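Local structure of putative archaeal ammonia monooxygenase subunit B (Candidatus Nitrosocaldus yellowstonii, 4O65) at residues V70-T82 against T124-V136. The protein is the copper-binding cupredoxin domain of a membrane enzyme subunit, and probably takes part in the oxidation of ammonia. Numbering follows the deposited sequence.
Unlike the reference sequence in segment 124-136: Ile-133 (reference Val). With CU (copper (II) ion), chain B.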
loop_
_atom_site.group_PDB
_atom_site.type_symbol
_atom_site.label_atom_id
_atom_site.label_comp_id
_atom_site.label_asym_id
_atom_site.label_seq_id
_atom_site.Cartn_x
_atom_site.Cartn_y
_atom_site.Cartn_z
ATOM N N VAL A 70 -23.400 -1.723 9.168
ATOM C CA VAL A 70 -24.001 -2.883 9.870
ATOM C C VAL A 70 -24.106 -2.592 11.380
ATOM O O VAL A 70 -23.476 -1.676 11.904
ATOM C CB VAL A 70 -23.199 -4.202 9.678
ATOM C CG1 VAL A 70 -23.035 -4.555 8.192
ATOM C CG2 VAL A 70 -21.837 -4.067 10.291
ATOM N N LYS A 71 -24.876 -3.404 12.076
ATOM C CA LYS A 71 -25.153 -3.111 13.478
ATOM C C LYS A 71 -24.048 -3.544 14.412
ATOM O O LYS A 71 -23.873 -2.967 15.475
ATOM C CB LYS A 71 -26.512 -3.692 13.848
ATOM C CG LYS A 71 -27.573 -3.052 12.980
ATOM C CD LYS A 71 -28.928 -3.720 13.160
ATOM C CE LYS A 71 -29.991 -2.863 12.502
ATOM N NZ LYS A 71 -31.360 -3.339 12.860
ATOM N N GLN A 72 -23.217 -4.483 14.000
ATOM C CA GLN A 72 -22.293 -5.031 14.946
ATOM C C GLN A 72 -20.889 -4.734 14.500
ATOM O O GLN A 72 -20.681 -4.405 13.317
ATOM C CB GLN A 72 -22.506 -6.532 15.077
ATOM C CG GLN A 72 -22.110 -7.268 13.807
ATOM C CD GLN A 72 -22.600 -8.684 13.845
ATOM O OE1 GLN A 72 -23.695 -8.964 13.369
ATOM N NE2 GLN A 72 -21.838 -9.565 14.504
ATOM N N ASP A 73 -19.945 -4.860 15.428
ATOM C CA ASP A 73 -18.518 -4.756 15.108
ATOM C C ASP A 73 -18.077 -5.830 14.114
ATOM O O ASP A 73 -18.562 -6.979 14.145
ATOM C CB ASP A 73 -17.663 -4.895 16.362
ATOM C CG ASP A 73 -17.884 -3.752 17.353
ATOM O OD1 ASP A 73 -18.656 -2.792 17.082
ATOM O OD2 ASP A 73 -17.253 -3.828 18.433
ATOM N N LEU A 74 -17.216 -5.407 13.200
ATOM C CA LEU A 74 -16.590 -6.308 12.220
ATOM C C LEU A 74 -15.104 -6.280 12.336
ATOM O O LEU A 74 -14.515 -5.240 12.717
ATOM C CB LEU A 74 -16.931 -5.843 10.782
ATOM C CG LEU A 74 -18.413 -5.920 10.415
ATOM C CD1 LEU A 74 -18.666 -5.269 9.063
ATOM C CD2 LEU A 74 -18.878 -7.381 10.339
ATOM N N ASN A 75 -14.479 -7.385 11.933
ATOM C CA ASN A 75 -13.011 -7.462 11.820
ATOM C C ASN A 75 -12.619 -7.347 10.349
ATOM O O ASN A 75 -13.314 -7.885 9.501
ATOM C CB ASN A 75 -12.467 -8.793 12.341
ATOM C CG ASN A 75 -12.638 -8.891 13.821
ATOM O OD1 ASN A 75 -12.623 -7.872 14.481
ATOM N ND2 ASN A 75 -12.903 -10.089 14.330
ATOM N N ALA A 76 -11.543 -6.619 10.099
ATOM C CA ALA A 76 -11.126 -6.332 8.726
ATOM C C ALA A 76 -9.626 -6.129 8.584
ATOM O O ALA A 76 -8.910 -5.860 9.561
ATOM C CB ALA A 76 -11.883 -5.101 8.231
ATOM N N TRP A 77 -9.143 -6.250 7.335
ATOM C CA TRP A 77 -7.786 -5.822 6.992
ATOM C C TRP A 77 -7.824 -5.100 5.648
ATOM O O TRP A 77 -8.803 -5.217 4.878
ATOM C CB TRP A 77 -6.828 -7.005 6.956
ATOM C CG TRP A 77 -7.188 -8.119 6.001
ATOM C CD1 TRP A 77 -6.660 -8.365 4.727
ATOM C CD2 TRP A 77 -8.107 -9.219 6.264
ATOM N NE1 TRP A 77 -7.236 -9.497 4.185
ATOM C CE2 TRP A 77 -8.102 -10.057 5.075
ATOM C CE3 TRP A 77 -8.955 -9.550 7.328
ATOM C CZ2 TRP A 77 -8.913 -11.195 4.973
ATOM C CZ3 TRP A 77 -9.764 -10.700 7.209
ATOM C CH2 TRP A 77 -9.726 -11.495 6.057
ATOM N N ILE A 78 -6.789 -4.286 5.412
ATOM C CA ILE A 78 -6.783 -3.409 4.292
ATOM C C ILE A 78 -5.535 -3.615 3.441
ATOM O O ILE A 78 -4.482 -3.964 3.964
ATOM C CB ILE A 78 -6.889 -1.972 4.832
ATOM C CG1 ILE A 78 -7.113 -0.973 3.726
ATOM C CG2 ILE A 78 -5.698 -1.571 5.746
ATOM C CD1 ILE A 78 -7.876 0.194 4.369
ATOM N N SER A 79 -5.663 -3.451 2.128
ATOM C CA SER A 79 -4.531 -3.629 1.266
ATOM C C SER A 79 -4.740 -2.746 0.051
ATOM O O SER A 79 -5.728 -2.022 0.002
ATOM C CB SER A 79 -4.357 -5.091 0.880
ATOM O OG SER A 79 -5.515 -5.610 0.242
ATOM N N LEU A 80 -3.814 -2.835 -0.904
ATOM C CA LEU A 80 -3.947 -2.071 -2.165
ATOM C C LEU A 80 -4.128 -3.079 -3.272
ATOM O O LEU A 80 -3.285 -4.030 -3.458
ATOM C CB LEU A 80 -2.719 -1.187 -2.390
ATOM C CG LEU A 80 -2.845 -0.226 -3.576
ATOM C CD1 LEU A 80 -3.679 0.970 -3.172
ATOM C CD2 LEU A 80 -1.460 0.175 -4.059
ATOM N N PHE A 81 -5.201 -2.905 -4.025
ATOM C CA PHE A 81 -5.479 -3.733 -5.205
ATOM C C PHE A 81 -4.943 -3.049 -6.441
ATOM O O PHE A 81 -5.282 -1.906 -6.685
ATOM C CB PHE A 81 -6.997 -3.951 -5.346
ATOM C CG PHE A 81 -7.395 -4.683 -6.613
ATOM C CD1 PHE A 81 -6.986 -6.003 -6.834
ATOM C CD2 PHE A 81 -8.130 -4.027 -7.573
ATOM C CE1 PHE A 81 -7.363 -6.666 -8.006
ATOM C CE2 PHE A 81 -8.528 -4.680 -8.749
ATOM C CZ PHE A 81 -8.154 -5.992 -8.943
ATOM N N THR A 82 -4.136 -3.815 -7.222
ATOM C CA THR A 82 -3.311 -3.424 -8.398
ATOM C C THR A 82 -2.628 -2.078 -8.455
ATOM O O THR A 82 -2.020 -1.668 -7.449
ATOM C CB THR A 82 -3.659 -4.101 -9.806
ATOM O OG1 THR A 82 -4.616 -3.336 -10.583
ATOM C CG2 THR A 82 -4.128 -5.408 -9.623
ATOM N N THR A 124 1.964 0.938 -15.364
ATOM C CA THR A 124 0.814 1.833 -15.214
ATOM C C THR A 124 -0.208 1.016 -14.477
ATOM O O THR A 124 -0.564 -0.082 -14.908
ATOM C CB THR A 124 0.286 2.317 -16.576
ATOM O OG1 THR A 124 1.184 3.295 -17.094
ATOM C CG2 THR A 124 -1.099 2.968 -16.397
ATOM N N TYR A 125 -0.636 1.507 -13.312
ATOM C CA TYR A 125 -1.458 0.701 -12.391
ATOM C C TYR A 125 -2.788 1.404 -12.163
ATOM O O TYR A 125 -2.825 2.616 -12.000
ATOM C CB TYR A 125 -0.763 0.527 -11.011
ATOM C CG TYR A 125 0.588 -0.154 -11.084
ATOM C CD1 TYR A 125 0.671 -1.557 -11.032
ATOM C CD2 TYR A 125 1.772 0.590 -11.200
ATOM C CE1 TYR A 125 1.897 -2.206 -11.106
ATOM C CE2 TYR A 125 2.998 -0.066 -11.306
ATOM C CZ TYR A 125 3.053 -1.443 -11.242
ATOM O OH TYR A 125 4.251 -2.118 -11.344
ATOM N N HIS A 126 -3.885 0.660 -12.153
ATOM C CA HIS A 126 -5.133 1.257 -11.731
ATOM C C HIS A 126 -5.319 0.748 -10.318
ATOM O O HIS A 126 -5.558 -0.433 -10.083
ATOM C CB HIS A 126 -6.289 0.832 -12.647
ATOM C CG HIS A 126 -7.458 1.798 -12.600
ATOM N ND1 HIS A 126 -8.680 1.479 -12.047
ATOM C CD2 HIS A 126 -7.553 3.146 -13.018
ATOM C CE1 HIS A 126 -9.500 2.566 -12.146
ATOM N NE2 HIS A 126 -8.799 3.578 -12.714
ATOM N N ALA A 127 -5.068 1.600 -9.338
ATOM C CA ALA A 127 -4.975 1.163 -7.945
ATOM C C ALA A 127 -6.229 1.531 -7.177
ATOM O O ALA A 127 -6.788 2.628 -7.395
ATOM C CB ALA A 127 -3.798 1.896 -7.291
ATOM N N HIS A 128 -6.598 0.654 -6.231
ATOM C CA HIS A 128 -7.800 0.837 -5.402
ATOM C C HIS A 128 -7.462 0.454 -4.013
ATOM O O HIS A 128 -6.762 -0.558 -3.762
ATOM C CB HIS A 128 -8.902 -0.149 -5.798
ATOM C CG HIS A 128 -9.370 -0.039 -7.232
ATOM N ND1 HIS A 128 -10.639 0.373 -7.564
ATOM C CD2 HIS A 128 -8.750 -0.442 -8.449
ATOM C CE1 HIS A 128 -10.793 0.307 -8.930
ATOM N NE2 HIS A 128 -9.646 -0.200 -9.456
ATOM N N THR A 129 -8.034 1.179 -3.067
ATOM C CA THR A 129 -8.063 0.623 -1.697
ATOM C C THR A 129 -8.858 -0.687 -1.717
ATOM O O THR A 129 -9.970 -0.736 -2.262
ATOM C CB THR A 129 -8.780 1.587 -0.727
ATOM O OG1 THR A 129 -8.050 2.821 -0.696
ATOM C CG2 THR A 129 -8.786 0.994 0.682
ATOM N N GLN A 130 -8.322 -1.736 -1.089
ATOM C CA GLN A 130 -9.096 -2.983 -0.946
ATOM C C GLN A 130 -9.365 -3.278 0.520
ATOM O O GLN A 130 -8.431 -3.384 1.337
ATOM C CB GLN A 130 -8.235 -4.139 -1.544
ATOM C CG GLN A 130 -8.958 -5.488 -1.392
ATOM C CD GLN A 130 -8.249 -6.646 -2.037
ATOM O OE1 GLN A 130 -8.355 -7.846 -1.547
ATOM N NE2 GLN A 130 -7.562 -6.377 -3.112
ATOM N N LEU A 131 -10.651 -3.389 0.892
ATOM C CA LEU A 131 -10.970 -3.776 2.259
ATOM C C LEU A 131 -11.352 -5.229 2.244
ATOM O O LEU A 131 -12.078 -5.654 1.326
ATOM C CB LEU A 131 -12.178 -2.921 2.732
ATOM C CG LEU A 131 -12.604 -3.209 4.180
ATOM C CD1 LEU A 131 -11.502 -2.835 5.159
ATOM C CD2 LEU A 131 -13.963 -2.513 4.498
ATOM N N ASN A 132 -10.874 -6.028 3.217
ATOM C CA ASN A 132 -11.401 -7.380 3.409
ATOM C C ASN A 132 -12.077 -7.489 4.732
ATOM O O ASN A 132 -11.462 -7.215 5.757
ATOM C CB ASN A 132 -10.330 -8.440 3.291
ATOM C CG ASN A 132 -10.161 -8.848 1.836
ATOM O OD1 ASN A 132 -10.986 -9.642 1.246
ATOM N ND2 ASN A 132 -9.249 -8.195 1.229
ATOM N N ILE A 133 -13.371 -7.792 4.681
ATOM C CA ILE A 133 -14.153 -7.927 5.896
ATOM C C ILE A 133 -14.150 -9.421 6.227
ATOM O O ILE A 133 -14.591 -10.247 5.400
ATOM C CB ILE A 133 -15.594 -7.452 5.692
ATOM C CG1 ILE A 133 -15.569 -5.964 5.245
ATOM C CG2 ILE A 133 -16.389 -7.720 7.007
ATOM C CD1 ILE A 133 -16.883 -5.476 4.689
ATOM N N ALA A 134 -13.655 -9.773 7.427
ATOM C CA ALA A 134 -13.520 -11.211 7.813
ATOM C C ALA A 134 -14.903 -11.835 7.778
ATOM O O ALA A 134 -15.873 -11.258 8.327
ATOM C CB ALA A 134 -12.956 -11.310 9.247
ATOM N N SER A 135 -14.994 -13.003 7.117
ATOM C CA SER A 135 -16.233 -13.810 7.012
ATOM C C SER A 135 -17.247 -13.247 6.006
ATOM O O SER A 135 -18.343 -13.788 5.831
ATOM C CB SER A 135 -16.940 -14.065 8.386
ATOM O OG SER A 135 -17.832 -13.005 8.778
ATOM N N VAL A 136 -16.871 -12.145 5.350
ATOM C CA VAL A 136 -17.818 -11.529 4.396
ATOM C C VAL A 136 -17.221 -11.456 2.990
ATOM O O VAL A 136 -17.829 -12.011 2.046
ATOM C CB VAL A 136 -18.239 -10.105 4.897
ATOM C CG1 VAL A 136 -19.198 -9.491 3.896
ATOM C CG2 VAL A 136 -18.963 -10.235 6.239
HETATM CU CU CU B . -9.107 -0.229 -11.371
HETATM O O HOH W 1 -15.969 -9.519 10.713
HETATM O O HOH W 2 -7.477 -6.359 2.019
HETATM O O HOH W 3 -3.488 -1.973 -13.029
HETATM O O HOH W 4 -9.187 -2.210 -12.015
#
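Trp-77 and Asn-132 form a hydrogen-bonded pair of two antiparallel strands, 74-81 and 123-133. Trp-77 N donates to Asn-132 O, and Asn-132 N returns a nearly straight bond of 2.8 Å to Trp-77 O. Ser-79 with Gln-130 and Phe-81 with His-128 repeat this two-bond pattern. Ala-134 N extends the ladder to Asn-75 O.

The Trp-77 side chain turns back over its partner. From CB, its CG sits between the backbone N and the carbonyl carbon (chi1 58°), which swings the indole across strand 123-133. CG and CD1 lie at the margin of the contact. NE1 and CE2 come closest to Asn-132 CB, at 3.4 and 3.3 Å, and CZ2 is also near it. This CB lies over one ring face and makes a CH-pi contact with the five-membered ring. The Asn-132 amide plane is only 16° from the ring plane. CE3 passes near Asn-132 O. At the far edge, CZ3 meets Ala-134 CB.

Asn-132 ND2 bonds to Gln-130 OE1 at 2.9 Å and also donates to a water. That water donates to Gln-130 O and hydrogen-bonds with Ser-79 OG. These bonds fix the turn of the amide.

Gln-130 stretches along the same face, and its NE2 comes within 3.3 Å of Phe-81 CB. The Phe-81 ring runs beside that of His-128, with CD2 of Phe-81 3.7 Å from CD2 of His-128 and the planes at 50°. On the other face, Ala-76 CB touches Leu-131 CD1, and Leu-74 CD1 touches Ile-133 CG2; Val-12 of strand 12-19 packs on both leucines.

His-128 NE2 binds copper at 2.0 Å, and its ND1 is held by Gly-141 O. His-126 ND1 and a water also bind the metal. The paired strands belong to a cupredoxin beta-sandwich, with the copper held by one exposed and one buried histidine of strand 123-133.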